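Local coordinates for aromatic amino acid aminotransferase I (Candida albicans WO-1, PDB 6HNU), which probably transfers amino groups between aromatic L-amino acids and 2-oxoglutarate, with pyridoxal 5'-phosphate as its cofactor, at residues G216-G221 against F461-Y466; M185-I190 against S384-V389; A419-A424 against L431-W436; D246-F251 against F298-A303. All coordinates share one frame; numbering follows the deposited sequence.

Interaction 1. Residues G216-G221 against F461-Y466; sequences GQNPTG and FFRGTY
Asn-218 and Arg-463 meet through one hydrogen bond, from NH1 of the arginine to OD1 of the amide (2.8 Å). The acceptor sits at the edge of the guanidinium, almost in its plane, but the bond is bent, 134° at the hydrogen, and the donor stands somewhat off the carbonyl plane of Asn-218. Water 1 accepts from both groups, 3.3 Å from Asn-218 ND2 and 3.1 Å from Arg-463 NH1, closing a small polar ring. This end is tight and buried. The arginine chain runs along Pro-219, its CG 3.4 Å from Pro-219 O and its CD 3.7 Å from Pro-219 CB, before a kink at chi3 (77°) turns the guanidinium toward Asn-218. The peptide bond between Asn-218 and Pro-219 is cis. The other end is looser: Phe-461, partly exposed, offers only the edge of its ring, CZ lying 3.9 Å from Pro-219 CG. Asn-218, in the Asn-Pro-Thr-Gly sequence familiar from class I aminotransferases, also gives an ND2 hydrogen bond to O3 of the cofactor. Arg-463 is thus its second-shell partner, consistent with a part in positioning the amide. Arg-463 NH2 is taken up by Gly-44 O of the second subunit. The loop follows strand 209-212 of the large sheet, whereas Arg-463 belongs to strand 459-465, which runs between strands 393-399 and 429-433 of the smaller antiparallel sheet.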
loop_
_atom_site.group_PDB
_atom_site.type_symbol
_atom_site.label_atom_id
_atom_site.label_comp_id
_atom_site.label_asym_id
_atom_site.label_seq_id
_atom_site.Cartn_x
_atom_site.Cartn_y
_atom_site.Cartn_z
ATOM N N GLY B 216 11.264 16.113 -16.046
ATOM C CA GLY B 216 10.219 16.985 -15.476
ATOM C C GLY B 216 10.428 17.125 -13.970
ATOM O O GLY B 216 9.430 17.003 -13.176
ATOM N N GLN B 217 11.694 17.217 -13.585
ATOM C CA GLN B 217 12.199 17.239 -12.191
ATOM C C GLN B 217 11.289 18.136 -11.338
ATOM O O GLN B 217 10.912 19.202 -11.801
ATOM C CB GLN B 217 13.623 17.760 -12.170
ATOM C CG GLN B 217 14.459 17.408 -10.951
ATOM C CD GLN B 217 14.250 18.285 -9.732
ATOM O OE1 GLN B 217 13.821 19.439 -9.821
ATOM N NE2 GLN B 217 14.546 17.714 -8.570
ATOM N N ASN B 218 10.906 17.660 -10.145
ATOM C CA ASN B 218 10.071 18.417 -9.185
ATOM C C ASN B 218 11.015 18.949 -8.107
ATOM O O ASN B 218 11.565 18.134 -7.358
ATOM C CB ASN B 218 8.992 17.496 -8.623
ATOM C CG ASN B 218 8.061 18.139 -7.624
ATOM O OD1 ASN B 218 8.110 19.343 -7.400
ATOM N ND2 ASN B 218 7.159 17.354 -7.065
ATOM N N PRO B 219 11.201 20.280 -7.905
ATOM C CA PRO B 219 10.404 21.371 -8.483
ATOM C C PRO B 219 10.932 22.170 -9.688
ATOM O O PRO B 219 10.232 23.053 -10.128
ATOM C CB PRO B 219 10.469 22.364 -7.295
ATOM C CG PRO B 219 11.881 22.277 -6.851
ATOM C CD PRO B 219 12.167 20.806 -6.926
ATOM N N THR B 220 12.123 21.866 -10.189
ATOM C CA THR B 220 12.888 22.746 -11.121
ATOM C C THR B 220 12.261 22.727 -12.519
ATOM O O THR B 220 12.373 23.744 -13.219
ATOM C CB THR B 220 14.374 22.412 -11.152
ATOM O OG1 THR B 220 14.498 21.099 -11.720
ATOM C CG2 THR B 220 15.018 22.505 -9.789
ATOM N N GLY B 221 11.528 21.673 -12.883
ATOM C CA GLY B 221 10.974 21.552 -14.243
ATOM C C GLY B 221 12.097 21.260 -15.223
ATOM O O GLY B 221 11.847 21.207 -16.441
ATOM N N PHE B 461 13.714 31.180 -6.625
ATOM C CA PHE B 461 12.745 30.817 -7.668
ATOM C C PHE B 461 11.419 30.442 -7.049
ATOM O O PHE B 461 11.356 30.168 -5.847
ATOM C CB PHE B 461 13.331 29.710 -8.545
ATOM C CG PHE B 461 13.367 28.332 -7.931
ATOM C CD1 PHE B 461 14.374 28.003 -7.043
ATOM C CD2 PHE B 461 12.443 27.360 -8.312
ATOM C CE1 PHE B 461 14.478 26.717 -6.525
ATOM C CE2 PHE B 461 12.517 26.079 -7.758
ATOM C CZ PHE B 461 13.547 25.766 -6.877
ATOM N N PHE B 462 10.415 30.406 -7.924
ATOM C CA PHE B 462 9.066 29.923 -7.667
ATOM C C PHE B 462 8.761 28.803 -8.657
ATOM O O PHE B 462 9.166 28.887 -9.827
ATOM C CB PHE B 462 8.045 31.042 -7.810
ATOM C CG PHE B 462 8.135 32.024 -6.677
ATOM C CD1 PHE B 462 9.132 32.980 -6.656
ATOM C CD2 PHE B 462 7.310 31.900 -5.571
ATOM C CE1 PHE B 462 9.230 33.859 -5.588
ATOM C CE2 PHE B 462 7.416 32.783 -4.504
ATOM C CZ PHE B 462 8.383 33.750 -4.521
ATOM N N ARG B 463 8.045 27.812 -8.144
ATOM C CA ARG B 463 7.476 26.699 -8.937
ATOM C C ARG B 463 6.007 26.981 -9.215
ATOM O O ARG B 463 5.232 27.224 -8.285
ATOM C CB ARG B 463 7.624 25.361 -8.214
ATOM C CG ARG B 463 7.198 24.187 -9.084
ATOM C CD ARG B 463 6.959 22.939 -8.281
ATOM N NE ARG B 463 5.696 22.953 -7.587
ATOM C CZ ARG B 463 5.270 22.014 -6.790
ATOM N NH1 ARG B 463 6.016 20.935 -6.592
ATOM N NH2 ARG B 463 4.085 22.151 -6.216
ATOM N N GLY B 464 5.633 26.826 -10.476
ATOM C CA GLY B 464 4.259 26.881 -10.958
ATOM C C GLY B 464 3.979 25.609 -11.732
ATOM O O GLY B 464 4.954 24.966 -12.153
ATOM N N THR B 465 2.712 25.275 -11.843
ATOM C CA THR B 465 2.183 24.193 -12.709
ATOM C C THR B 465 1.277 24.807 -13.782
ATOM O O THR B 465 0.513 25.724 -13.464
ATOM C CB THR B 465 1.427 23.112 -11.926
ATOM O OG1 THR B 465 0.910 22.191 -12.903
ATOM C CG2 THR B 465 0.284 23.593 -11.063
ATOM N N TYR B 466 1.334 24.263 -14.997
ATOM C CA TYR B 466 0.385 24.581 -16.099
ATOM C C TYR B 466 -0.623 23.434 -16.270
ATOM O O TYR B 466 -1.417 23.504 -17.198
ATOM C CB TYR B 466 1.143 24.906 -17.388
ATOM C CG TYR B 466 2.353 24.050 -17.677
ATOM C CD1 TYR B 466 2.219 22.737 -18.106
ATOM C CD2 TYR B 466 3.632 24.545 -17.529
ATOM C CE1 TYR B 466 3.336 21.962 -18.361
ATOM C CE2 TYR B 466 4.765 23.798 -17.805
ATOM C CZ TYR B 466 4.599 22.483 -18.223
ATOM O OH TYR B 466 5.681 21.704 -18.441
HETATM O O HOH W 1 5.168 18.538 -4.755
#

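Interaction 2. Residues M185-I190 against S384-V389; sequences MDEFGI and SFNPPV
Asn-386 reaches across to Glu-187 and Phe-188, the two corner residues of a tight type I turn. Following its side chain outward, CB comes first, 4.2 Å from Glu-187 CB. With CG anti to the backbone N (chi1 172°), the amide is carried out to the turn, and CG lies 3.9 Å from Phe-188 CE1. There the two amide branches part. ND2 comes to 2.9 Å from the backbone O of Glu-187, while OD1 goes to the ring, 3.4 Å from Phe-188 CE1. The amide and ring planes stand 80° apart, so the two groups are far from stacked. Inside its own segment the ring is also covered on one face by Glu-187 CG, 3.6 Å above the plane and over its centre. The turn links strands 185-186 and 189-190 as a two-residue hairpin, at the border of the large sheet. It is braced by Asp-186, whose OD1 accepts from Phe-188 N at 2.9 Å to make an Asx turn and also forms a salt bridge with Arg-228 of helix 226-239. The loop bearing Asn-386 runs from strand 383-384 toward strand 393-399 of the smaller sheet, away from the cofactor site. Glu-187 and Phe-188 are exposed: one amide, set between a backbone carbonyl and an aromatic ring, joins the edge of the large sheet to the smaller one at the surface, with little apolar burial.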
loop_
_atom_site.group_PDB
_atom_site.type_symbol
_atom_site.label_atom_id
_atom_site.label_comp_id
_atom_site.label_asym_id
_atom_site.label_seq_id
_atom_site.Cartn_x
_atom_site.Cartn_y
_atom_site.Cartn_z
ATOM N N MET B 185 22.671 21.612 -8.525
ATOM C CA MET B 185 21.939 21.715 -9.803
ATOM C C MET B 185 22.210 23.074 -10.452
ATOM O O MET B 185 22.536 24.043 -9.739
ATOM C CB MET B 185 20.434 21.581 -9.607
ATOM C CG MET B 185 20.044 20.251 -9.017
ATOM S SD MET B 185 18.368 20.290 -8.443
ATOM C CE MET B 185 17.460 19.823 -9.919
ATOM N N ASP B 186 22.020 23.131 -11.757
ATOM C CA ASP B 186 21.781 24.414 -12.453
ATOM C C ASP B 186 20.360 24.313 -13.024
ATOM O O ASP B 186 19.594 23.449 -12.571
ATOM C CB ASP B 186 22.905 24.703 -13.453
ATOM C CG ASP B 186 22.992 23.728 -14.625
ATOM O OD1 ASP B 186 22.090 22.851 -14.757
ATOM O OD2 ASP B 186 23.999 23.803 -15.363
ATOM N N GLU B 187 19.973 25.209 -13.907
ATOM C CA GLU B 187 18.587 25.236 -14.421
ATOM C C GLU B 187 18.334 23.992 -15.284
ATOM O O GLU B 187 17.189 23.755 -15.581
ATOM C CB GLU B 187 18.300 26.519 -15.193
ATOM C CG GLU B 187 19.098 26.649 -16.474
ATOM C CD GLU B 187 20.319 27.544 -16.391
ATOM O OE1 GLU B 187 21.147 27.372 -15.430
ATOM O OE2 GLU B 187 20.448 28.393 -17.314
ATOM N N PHE B 188 19.345 23.213 -15.633
ATOM C CA PHE B 188 19.154 21.993 -16.472
ATOM C C PHE B 188 19.273 20.720 -15.632
ATOM O O PHE B 188 19.302 19.651 -16.251
ATOM C CB PHE B 188 20.137 21.984 -17.647
ATOM C CG PHE B 188 20.079 23.241 -18.479
ATOM C CD1 PHE B 188 18.932 23.563 -19.192
ATOM C CD2 PHE B 188 21.133 24.135 -18.475
ATOM C CE1 PHE B 188 18.884 24.719 -19.964
ATOM C CE2 PHE B 188 21.076 25.296 -19.233
ATOM C CZ PHE B 188 19.946 25.592 -19.956
ATOM N N GLY B 189 19.425 20.854 -14.301
ATOM C CA GLY B 189 19.471 19.752 -13.328
ATOM C C GLY B 189 20.841 19.523 -12.733
ATOM O O GLY B 189 21.684 20.424 -12.740
ATOM N N ILE B 190 21.055 18.315 -12.232
ATOM C CA ILE B 190 22.322 17.882 -11.592
ATOM C C ILE B 190 23.477 18.298 -12.523
ATOM O O ILE B 190 23.448 17.953 -13.722
ATOM C CB ILE B 190 22.314 16.364 -11.387
ATOM C CG1 ILE B 190 21.331 15.927 -10.304
ATOM C CG2 ILE B 190 23.716 15.824 -11.144
ATOM C CD1 ILE B 190 21.143 14.421 -10.247
ATOM N N SER B 384 14.711 35.359 -14.832
ATOM C CA SER B 384 15.036 34.430 -15.941
ATOM C C SER B 384 14.119 33.211 -15.865
ATOM O O SER B 384 13.452 33.000 -14.811
ATOM C CB SER B 384 16.451 34.032 -15.912
ATOM O OG SER B 384 16.758 33.418 -14.688
ATOM N N PHE B 385 14.041 32.450 -16.952
ATOM C CA PHE B 385 13.202 31.236 -16.978
ATOM C C PHE B 385 13.743 30.304 -18.066
ATOM O O PHE B 385 14.282 30.817 -19.067
ATOM C CB PHE B 385 11.729 31.631 -17.097
ATOM C CG PHE B 385 11.375 32.312 -18.388
ATOM C CD1 PHE B 385 11.134 31.569 -19.533
ATOM C CD2 PHE B 385 11.302 33.695 -18.462
ATOM C CE1 PHE B 385 10.809 32.197 -20.729
ATOM C CE2 PHE B 385 10.986 34.325 -19.658
ATOM C CZ PHE B 385 10.745 33.572 -20.792
ATOM N N ASN B 386 13.709 29.001 -17.777
ATOM C CA ASN B 386 14.125 27.859 -18.634
ATOM C C ASN B 386 12.819 27.224 -19.097
ATOM O O ASN B 386 12.084 26.712 -18.261
ATOM C CB ASN B 386 15.029 26.917 -17.822
ATOM C CG ASN B 386 15.381 25.608 -18.509
ATOM O OD1 ASN B 386 15.567 25.591 -19.716
ATOM N ND2 ASN B 386 15.480 24.506 -17.761
ATOM N N PRO B 387 12.431 27.268 -20.390
ATOM C CA PRO B 387 11.224 26.576 -20.839
ATOM C C PRO B 387 11.431 25.073 -20.635
ATOM O O PRO B 387 12.421 24.532 -21.115
ATOM C CB PRO B 387 11.122 26.894 -22.338
ATOM C CG PRO B 387 12.032 28.075 -22.523
ATOM C CD PRO B 387 13.146 27.886 -21.512
ATOM N N PRO B 388 10.554 24.366 -19.892
ATOM C CA PRO B 388 10.694 22.918 -19.730
ATOM C C PRO B 388 10.521 22.153 -21.055
ATOM O O PRO B 388 9.734 22.560 -21.884
ATOM C CB PRO B 388 9.543 22.508 -18.794
ATOM C CG PRO B 388 9.037 23.795 -18.192
ATOM C CD PRO B 388 9.410 24.896 -19.161
ATOM N N VAL B 389 11.281 21.077 -21.209
ATOM C CA VAL B 389 11.105 20.042 -22.277
ATOM C C VAL B 389 10.245 18.872 -21.774
ATOM O O VAL B 389 9.867 18.038 -22.623
ATOM C CB VAL B 389 12.454 19.516 -22.772
ATOM C CG1 VAL B 389 13.353 20.643 -23.295
ATOM C CG2 VAL B 389 13.162 18.688 -21.714
#

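Interaction 3. Residues A419-A424 against L431-W436; sequences AVHEQA and LAPGSW
Leu-431 meets His-421 through its backbone: its O lies at the edge of the imidazole, 3.2 Å from His-421 CE1. Water 2 joins the same pair, accepting from Leu-431 N at 2.9 Å and hydrogen-bonded to His-421 ND1 at 2.7 Å. Two residues on, Pro-433 lays its ring over one imidazole face in a CH-pi contact, CG standing 3.7 Å from the ring centroid of His-421 and only 9° off the normal. The torsion chi1 of -173° swings the histidine out from helix 413-426 to receive it. That helix packs against the antiparallel sheet of the smaller domain, and the chain then turns back into the sheet's outermost strand, 429-433. Past the strand, a short 3-10 segment brings up Trp-436, whose CH2 lies 3.9 Å from His-421 NE2, the two ring planes inclined at 78°. Pro-433 CG is set against this ring too, 3.5 Å above its plane toward the rim. Ile-31 of the second subunit packs against both His-421 and Trp-436.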
loop_
_atom_site.group_PDB
_atom_site.type_symbol
_atom_site.label_atom_id
_atom_site.label_comp_id
_atom_site.label_asym_id
_atom_site.label_seq_id
_atom_site.Cartn_x
_atom_site.Cartn_y
_atom_site.Cartn_z
ATOM N N ALA B 419 8.624 38.092 0.559
ATOM C CA ALA B 419 8.007 39.357 0.088
ATOM C C ALA B 419 7.303 39.115 -1.243
ATOM O O ALA B 419 6.160 39.559 -1.421
ATOM C CB ALA B 419 9.031 40.456 -0.034
ATOM N N VAL B 420 7.995 38.491 -2.184
ATOM C CA VAL B 420 7.385 38.233 -3.516
ATOM C C VAL B 420 6.195 37.293 -3.358
ATOM O O VAL B 420 5.178 37.567 -3.992
ATOM C CB VAL B 420 8.422 37.723 -4.529
ATOM C CG1 VAL B 420 7.754 37.189 -5.794
ATOM C CG2 VAL B 420 9.421 38.812 -4.850
ATOM N N HIS B 421 6.313 36.238 -2.544
ATOM C CA HIS B 421 5.199 35.283 -2.253
ATOM C C HIS B 421 3.995 36.032 -1.685
ATOM O O HIS B 421 2.901 35.857 -2.226
ATOM C CB HIS B 421 5.654 34.175 -1.293
ATOM C CG HIS B 421 4.675 33.075 -1.050
ATOM N ND1 HIS B 421 4.131 32.336 -2.079
ATOM C CD2 HIS B 421 4.246 32.505 0.104
ATOM C CE1 HIS B 421 3.352 31.402 -1.562
ATOM N NE2 HIS B 421 3.419 31.473 -0.232
ATOM N N GLU B 422 4.196 36.868 -0.662
ATOM C CA GLU B 422 3.093 37.659 -0.044
ATOM C C GLU B 422 2.459 38.586 -1.098
ATOM O O GLU B 422 1.209 38.651 -1.185
ATOM C CB GLU B 422 3.628 38.437 1.170
ATOM C CG GLU B 422 4.092 37.551 2.330
ATOM C CD GLU B 422 4.888 38.286 3.405
ATOM O OE1 GLU B 422 4.795 39.548 3.423
ATOM O OE2 GLU B 422 5.595 37.611 4.225
ATOM N N GLN B 423 3.287 39.260 -1.900
ATOM C CA GLN B 423 2.811 40.221 -2.935
ATOM C C GLN B 423 1.990 39.472 -4.006
ATOM O O GLN B 423 0.894 39.929 -4.329
ATOM C CB GLN B 423 3.985 40.991 -3.543
ATOM C CG GLN B 423 3.533 42.041 -4.560
ATOM C CD GLN B 423 2.905 43.263 -3.933
ATOM O OE1 GLN B 423 1.832 43.702 -4.325
ATOM N NE2 GLN B 423 3.576 43.831 -2.940
ATOM N N ALA B 424 2.500 38.358 -4.529
ATOM C CA ALA B 424 1.773 37.458 -5.461
ATOM C C ALA B 424 0.383 37.170 -4.906
ATOM O O ALA B 424 -0.605 37.356 -5.656
ATOM C CB ALA B 424 2.557 36.170 -5.662
ATOM N N LEU B 431 2.199 30.763 -6.333
ATOM C CA LEU B 431 3.234 29.799 -6.742
ATOM C C LEU B 431 3.918 29.265 -5.484
ATOM O O LEU B 431 3.751 29.858 -4.392
ATOM C CB LEU B 431 4.204 30.498 -7.704
ATOM C CG LEU B 431 3.724 30.598 -9.154
ATOM C CD1 LEU B 431 2.672 31.664 -9.317
ATOM C CD2 LEU B 431 4.874 30.854 -10.105
ATOM N N ALA B 432 4.612 28.145 -5.621
ATOM C CA ALA B 432 5.347 27.499 -4.516
ATOM C C ALA B 432 6.742 28.095 -4.394
ATOM O O ALA B 432 7.545 28.002 -5.314
ATOM C CB ALA B 432 5.378 26.018 -4.776
ATOM N N PRO B 433 7.111 28.710 -3.245
ATOM C CA PRO B 433 8.489 29.145 -3.034
ATOM C C PRO B 433 9.481 27.999 -3.198
ATOM O O PRO B 433 9.320 26.960 -2.564
ATOM C CB PRO B 433 8.497 29.683 -1.587
ATOM C CG PRO B 433 7.082 30.176 -1.425
ATOM C CD PRO B 433 6.219 29.190 -2.186
ATOM N N GLY B 434 10.525 28.246 -3.978
ATOM C CA GLY B 434 11.581 27.271 -4.261
ATOM C C GLY B 434 12.270 26.800 -3.010
ATOM O O GLY B 434 12.698 25.648 -2.997
ATOM N N SER B 435 12.465 27.662 -1.999
ATOM C CA SER B 435 13.309 27.279 -0.829
ATOM C C SER B 435 12.624 26.126 -0.063
ATOM O O SER B 435 13.304 25.378 0.609
ATOM C CB SER B 435 13.543 28.474 0.070
ATOM O OG SER B 435 12.321 28.898 0.650
ATOM N N TRP B 436 11.316 25.988 -0.190
ATOM C CA TRP B 436 10.521 24.929 0.489
ATOM C C TRP B 436 10.960 23.552 -0.010
ATOM O O TRP B 436 10.708 22.601 0.714
ATOM C CB TRP B 436 9.024 25.139 0.298
ATOM C CG TRP B 436 8.483 26.409 0.889
ATOM C CD1 TRP B 436 9.192 27.448 1.418
ATOM C CD2 TRP B 436 7.106 26.816 0.915
ATOM N NE1 TRP B 436 8.349 28.470 1.772
ATOM C CE2 TRP B 436 7.058 28.088 1.510
ATOM C CE3 TRP B 436 5.908 26.221 0.503
ATOM C CZ2 TRP B 436 5.858 28.767 1.718
ATOM C CZ3 TRP B 436 4.719 26.882 0.730
ATOM C CH2 TRP B 436 4.701 28.153 1.300
HETATM O O HOH W 2 3.119 32.845 -4.541
#

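Interaction 4. Residues D246-F251 against F298-A303; sequences DEPYYF and FSKVLA. With PLP (pyridoxal-5'-phosphate), chain I; PHE (phenylalanine), chain J.
The backbones come closest at Pro-248 and Lys-300, their CA atoms 6.4 Å apart, where a type I turn from Glu-247 to Tyr-250 faces the coil after strand 292-297. Both loops leave neighbouring parallel strands of the large sheet of a fold-type I PLP enzyme, and here they build the active site. Water 3 bridges the backbones, donating to Pro-248 O and accepting from Lys-300 N. Lys-300, probably the lysine that forms the internal aldimine when no substrate is bound, as in its family, runs past the turn with CG 3.3 Å from Pro-248 O. A bend at chi2 (-58°) then sends the rest of the chain alongside Tyr-249, CE nearing Tyr-249 CE1. Its NZ is hydrogen-bonded to Tyr-105 OH of the second subunit. The cofactor is gripped from several sides: PLP O3 and Tyr-249 OH are hydrogen-bonded at 2.6 Å, Ser-299 OG donates to phosphate O2P at 2.7 Å, and Asp-246 OD2 is 2.8 Å from the pyridine N1. Farther out, Phe-251 CB merely packs on Val-301 CG2. The bound phenylalanine N is 1.4 Å from PLP C4A, consistent with an external aldimine. Water 4 accepts from both Tyr-249 OH and Lys-300 NZ and donates to the carboxylate O of that phenylalanine at 3.1 Å.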
loop_
_atom_site.group_PDB
_atom_site.type_symbol
_atom_site.label_atom_id
_atom_site.label_comp_id
_atom_site.label_asym_id
_atom_site.label_seq_id
_atom_site.Cartn_x
_atom_site.Cartn_y
_atom_site.Cartn_z
ATOM N N ASP B 246 13.010 8.087 -10.213
ATOM C CA ASP B 246 11.602 8.231 -9.834
ATOM C C ASP B 246 10.950 9.040 -10.942
ATOM O O ASP B 246 11.134 10.259 -11.005
ATOM C CB ASP B 246 11.492 8.827 -8.439
ATOM C CG ASP B 246 10.090 9.075 -7.978
ATOM O OD1 ASP B 246 9.112 8.614 -8.675
ATOM O OD2 ASP B 246 9.975 9.735 -6.914
ATOM N N GLU B 247 10.215 8.360 -11.806
ATOM C CA GLU B 247 9.932 8.896 -13.150
ATOM C C GLU B 247 8.436 8.892 -13.419
ATOM O O GLU B 247 8.008 8.478 -14.498
ATOM C CB GLU B 247 10.766 8.064 -14.118
ATOM C CG GLU B 247 12.194 8.541 -14.186
ATOM C CD GLU B 247 12.261 9.873 -14.928
ATOM O OE1 GLU B 247 12.551 9.844 -16.143
ATOM O OE2 GLU B 247 12.053 10.943 -14.286
ATOM N N PRO B 248 7.606 9.499 -12.552
ATOM C CA PRO B 248 6.164 9.575 -12.833
ATOM C C PRO B 248 5.838 10.524 -14.005
ATOM O O PRO B 248 4.771 10.401 -14.607
ATOM C CB PRO B 248 5.580 10.066 -11.520
ATOM C CG PRO B 248 6.708 10.933 -10.947
ATOM C CD PRO B 248 8.001 10.266 -11.359
ATOM N N TYR B 249 6.757 11.410 -14.370
ATOM C CA TYR B 249 6.489 12.454 -15.386
ATOM C C TYR B 249 7.151 12.089 -16.720
ATOM O O TYR B 249 7.164 12.931 -17.616
ATOM C CB TYR B 249 7.003 13.816 -14.903
ATOM C CG TYR B 249 6.548 14.256 -13.536
ATOM C CD1 TYR B 249 5.219 14.512 -13.260
ATOM C CD2 TYR B 249 7.456 14.426 -12.515
ATOM C CE1 TYR B 249 4.803 14.941 -12.011
ATOM C CE2 TYR B 249 7.069 14.878 -11.272
ATOM C CZ TYR B 249 5.739 15.127 -11.008
ATOM O OH TYR B 249 5.312 15.574 -9.784
ATOM N N TYR B 250 7.693 10.869 -16.871
ATOM C CA TYR B 250 8.424 10.474 -18.092
ATOM C C TYR B 250 7.584 10.729 -19.343
ATOM O O TYR B 250 8.131 11.166 -20.329
ATOM C CB TYR B 250 8.828 8.999 -18.065
ATOM C CG TYR B 250 9.740 8.627 -19.207
ATOM C CD1 TYR B 250 11.090 8.944 -19.176
ATOM C CD2 TYR B 250 9.256 7.945 -20.311
ATOM C CE1 TYR B 250 11.944 8.587 -20.195
ATOM C CE2 TYR B 250 10.093 7.589 -21.351
ATOM C CZ TYR B 250 11.429 7.921 -21.303
ATOM O OH TYR B 250 12.251 7.584 -22.306
ATOM N N PHE B 251 6.278 10.523 -19.307
ATOM C CA PHE B 251 5.436 10.629 -20.518
ATOM C C PHE B 251 4.804 12.026 -20.562
ATOM O O PHE B 251 3.889 12.240 -21.367
ATOM C CB PHE B 251 4.484 9.428 -20.597
ATOM C CG PHE B 251 5.191 8.183 -21.064
ATOM C CD1 PHE B 251 5.873 8.175 -22.275
ATOM C CD2 PHE B 251 5.272 7.064 -20.256
ATOM C CE1 PHE B 251 6.576 7.058 -22.684
ATOM C CE2 PHE B 251 5.997 5.946 -20.665
ATOM C CZ PHE B 251 6.632 5.944 -21.885
ATOM N N PHE B 298 1.277 4.931 -13.092
ATOM C CA PHE B 298 0.130 5.372 -13.933
ATOM C C PHE B 298 -0.468 6.694 -13.448
ATOM O O PHE B 298 -1.385 7.222 -14.099
ATOM C CB PHE B 298 -0.950 4.308 -13.927
ATOM C CG PHE B 298 -0.593 3.117 -14.761
ATOM C CD1 PHE B 298 -0.206 3.265 -16.084
ATOM C CD2 PHE B 298 -0.679 1.845 -14.223
ATOM C CE1 PHE B 298 0.027 2.152 -16.875
ATOM C CE2 PHE B 298 -0.394 0.737 -15.003
ATOM C CZ PHE B 298 0.011 0.897 -16.307
ATOM N N SER B 299 0.021 7.251 -12.339
ATOM C CA SER B 299 -0.667 8.389 -11.674
ATOM C C SER B 299 -0.832 9.579 -12.611
ATOM O O SER B 299 -1.941 10.146 -12.593
ATOM C CB SER B 299 0.000 8.770 -10.363
ATOM O OG SER B 299 -0.216 7.734 -9.441
ATOM N N LYS B 300 0.191 9.967 -13.367
ATOM C CA LYS B 300 0.154 11.204 -14.179
ATOM C C LYS B 300 -0.299 10.887 -15.610
ATOM O O LYS B 300 -0.407 11.839 -16.419
ATOM C CB LYS B 300 1.512 11.889 -14.271
ATOM C CG LYS B 300 2.338 11.937 -13.004
ATOM C CD LYS B 300 1.674 12.598 -11.866
ATOM C CE LYS B 300 2.586 12.524 -10.656
ATOM N NZ LYS B 300 2.024 13.245 -9.496
ATOM N N VAL B 301 -0.538 9.599 -15.908
ATOM C CA VAL B 301 -0.860 9.102 -17.277
ATOM C C VAL B 301 -2.333 8.691 -17.332
ATOM O O VAL B 301 -3.050 9.120 -18.268
ATOM C CB VAL B 301 0.079 7.967 -17.710
ATOM C CG1 VAL B 301 -0.397 7.354 -19.010
ATOM C CG2 VAL B 301 1.524 8.435 -17.824
ATOM N N LEU B 302 -2.809 7.902 -16.376
ATOM C CA LEU B 302 -4.218 7.473 -16.334
ATOM C C LEU B 302 -4.918 8.235 -15.208
ATOM O O LEU B 302 -5.715 9.156 -15.527
ATOM C CB LEU B 302 -4.267 5.950 -16.160
ATOM C CG LEU B 302 -3.613 5.113 -17.258
ATOM C CD1 LEU B 302 -3.821 3.636 -16.966
ATOM C CD2 LEU B 302 -4.129 5.444 -18.665
ATOM N N ALA B 303 -4.642 7.917 -13.938
ATOM C CA ALA B 303 -5.242 8.646 -12.792
ATOM C C ALA B 303 -4.483 8.291 -11.514
ATOM O O ALA B 303 -4.105 7.143 -11.329
ATOM C CB ALA B 303 -6.713 8.323 -12.668
HETATM N N1 PLP I . 7.483 10.922 -7.067
HETATM C C2 PLP I . 7.564 12.211 -7.406
HETATM C C2A PLP I . 8.909 12.815 -7.606
HETATM C C3 PLP I . 6.420 12.991 -7.566
HETATM O O3 PLP I . 6.577 14.320 -7.846
HETATM C C4 PLP I . 5.159 12.401 -7.346
HETATM C C4A PLP I . 3.947 13.207 -7.477
HETATM C C5 PLP I . 5.091 11.038 -7.029
HETATM C C6 PLP I . 6.272 10.356 -6.876
HETATM C C5A PLP I . 3.781 10.360 -6.708
HETATM O O4P PLP I . 3.672 9.088 -7.403
HETATM P P PLP I . 2.514 8.083 -7.194
HETATM O O1P PLP I . 2.834 7.057 -8.258
HETATM O O2P PLP I . 1.193 8.867 -7.433
HETATM O O3P PLP I . 2.610 7.551 -5.766
HETATM N N PHE J . 3.806 14.390 -6.716
HETATM C CA PHE J . 2.512 14.926 -6.202
HETATM C C PHE J . 2.786 16.299 -5.572
HETATM O O PHE J . 3.245 17.212 -6.278
HETATM C CB PHE J . 1.863 13.909 -5.258
HETATM C CG PHE J . 0.836 14.473 -4.313
HETATM C CD1 PHE J . -0.119 15.379 -4.756
HETATM C CD2 PHE J . 0.827 14.092 -2.978
HETATM C CE1 PHE J . -1.056 15.904 -3.873
HETATM C CE2 PHE J . -0.112 14.613 -2.101
HETATM C CZ PHE J . -1.057 15.510 -2.552
HETATM O OXT PHE J . 2.577 16.523 -4.370
HETATM O O HOH W 3 2.591 8.767 -13.746
HETATM O O HOH W 4 2.561 16.214 -9.094
#

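How the interactions relate
Interaction 4 builds the cofactor site, and interaction 1 borders it: Gly-216 O lies 3.3 Å from Tyr-249 CD2, and the two contacts meet at PLP O3. From there interaction 1 passes outward in two directions. Its strand pairs with the one in interaction 3, Phe-461 O standing 2.8 Å from Gly-434 N in a probable hydrogen bond, while Gln-217 CD packs 3.6 Å from Met-185 CE of interaction 2. Interactions 2 and 3 do not touch each other, with nearest atoms about 10 Å apart, and the side chain of Trp-436 is about 14 Å from the cofactor at the nearest atoms. Interactions 1, 3 and 4 all reach the second subunit.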